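Local coordinates for capsid protein (PDB 5YL0) that probably builds the coat of a shrimp nodavirus, this fragment being consistent with the protruding domain on the particle surface, at residues G23-Q28 against S98-T103. Numbering follows the deposited sequence.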
# COMPACT_ATOMS: atom_id res chain seq x y z
N GLY B 23 -0.47 16.29 15.59
CA GLY B 23 -1.84 16.53 15.31
C GLY B 23 -2.11 17.75 14.41
O GLY B 23 -3.29 18.03 14.11
N VAL B 24 -1.08 18.46 13.94
CA VAL B 24 -1.26 19.63 13.17
C VAL B 24 -0.80 19.37 11.76
O VAL B 24 0.37 19.10 11.51
CB VAL B 24 -0.48 20.82 13.78
CG1 VAL B 24 -0.55 22.05 12.85
CG2 VAL B 24 -1.01 21.13 15.18
N ALA B 25 -1.73 19.44 10.85
CA ALA B 25 -1.38 19.13 9.45
C ALA B 25 -0.41 20.08 8.83
O ALA B 25 -0.45 21.27 9.20
CB ALA B 25 -2.64 19.16 8.60
N GLU B 26 0.41 19.62 7.92
CA GLU B 26 1.28 20.42 7.07
C GLU B 26 0.97 20.07 5.66
O GLU B 26 0.62 18.88 5.33
CB GLU B 26 2.74 20.23 7.37
CG GLU B 26 3.10 20.82 8.69
CD GLU B 26 4.55 20.49 9.05
OE1 GLU B 26 5.39 20.20 8.14
OE2 GLU B 26 4.82 20.56 10.24
N ILE B 27 1.24 20.97 4.74
CA ILE B 27 1.08 20.75 3.31
C ILE B 27 2.26 20.15 2.72
O ILE B 27 3.39 20.69 2.85
CB ILE B 27 0.81 22.10 2.58
CG1 ILE B 27 -0.45 22.72 3.16
CG2 ILE B 27 0.71 21.89 1.10
CD1 ILE B 27 -1.64 21.77 3.13
N GLN B 28 2.13 19.06 1.99
CA GLN B 28 3.15 18.48 1.17
C GLN B 28 2.81 18.77 -0.25
O GLN B 28 1.71 18.42 -0.72
CB GLN B 28 3.25 16.99 1.41
CG GLN B 28 4.17 16.27 0.44
CD GLN B 28 4.58 14.89 0.84
OE1 GLN B 28 4.09 14.37 1.88
NE2 GLN B 28 5.35 14.26 0.02
N SER B 98 -2.49 17.31 2.49
CA SER B 98 -2.47 17.68 3.90
C SER B 98 -2.08 16.42 4.69
O SER B 98 -2.82 15.38 4.65
CB SER B 98 -3.80 18.15 4.31
OG SER B 98 -3.83 18.65 5.65
N VAL B 99 -0.98 16.49 5.45
CA VAL B 99 -0.41 15.26 6.11
C VAL B 99 -0.37 15.53 7.60
O VAL B 99 0.14 16.61 8.03
CB VAL B 99 1.01 15.05 5.58
CG1 VAL B 99 1.56 13.78 6.29
CG2 VAL B 99 1.01 14.83 4.08
N VAL B 100 -0.88 14.63 8.40
CA VAL B 100 -0.94 14.79 9.87
C VAL B 100 -0.34 13.56 10.52
O VAL B 100 -0.71 12.39 10.15
CB VAL B 100 -2.39 14.87 10.34
CG1 VAL B 100 -2.45 14.95 11.86
CG2 VAL B 100 -3.29 15.93 9.74
N LEU B 101 0.57 13.81 11.44
CA LEU B 101 1.12 12.73 12.28
C LEU B 101 0.55 12.90 13.65
O LEU B 101 0.66 14.04 14.24
CB LEU B 101 2.65 12.94 12.44
CG LEU B 101 3.59 12.10 11.61
CD1 LEU B 101 5.02 12.52 12.06
CD2 LEU B 101 3.38 10.61 11.90
N THR B 102 -0.06 11.90 14.24
CA THR B 102 -0.63 12.04 15.54
C THR B 102 0.37 12.33 16.62
O THR B 102 0.04 13.20 17.51
CB THR B 102 -1.44 10.80 15.84
OG1 THR B 102 -2.39 10.61 14.82
CG2 THR B 102 -2.16 10.88 17.23
N THR B 103 1.49 11.79 16.59
CA THR B 103 2.61 12.05 17.48
C THR B 103 3.80 12.39 16.61
O THR B 103 4.36 11.51 15.91
CB THR B 103 2.87 10.81 18.37
OG1 THR B 103 1.70 10.52 19.16
CG2 THR B 103 4.04 10.98 19.31
O HOH W 1 1.12 16.46 12.25
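E26 and V99 form an antiparallel hydrogen-bonded pair, E26 N donating to V99 O (3.0 Å) and V99 N returning the bond to E26 O (2.9 Å), and I27 faces S98 as the non-hydrogen-bonded pair that follows. Toward G23 the regular pairing opens: a water bridges the gap, accepting from L101 N and lying 2.8 Å from V24 O, to which it can donate. Direct bonding resumes where G23 N meets L101 O at 2.9 Å in a nearly straight bond (170°); the positive phi of G23 suits a glycine. Strand 26-30 is thus joined to the edge of strand 95-101, whose other neighbour is 58-63, and it forms the last strand on this side of the chain's all-antiparallel sheet. On the side of the sheet that carries I27 and S98, the methyl of A25, still in the loop, touches both S98 OG (3.2 Å) and V100 CG2 (3.5 Å), the latter tight for two carbons. The two methyls of V100 divide the loop between them: CG1, anti to the backbone N (chi1 176°), reaches G23 CA and C, while CG2 takes A25. I27 brings CD1 to 4.2 Å from S98 CA. Further along the strand, the extended Q28 lays its CB and OE1 across V99 CG2, its amide held by the backbone of N15 and I17, while E26 OE2 accepts a bond from E20 N.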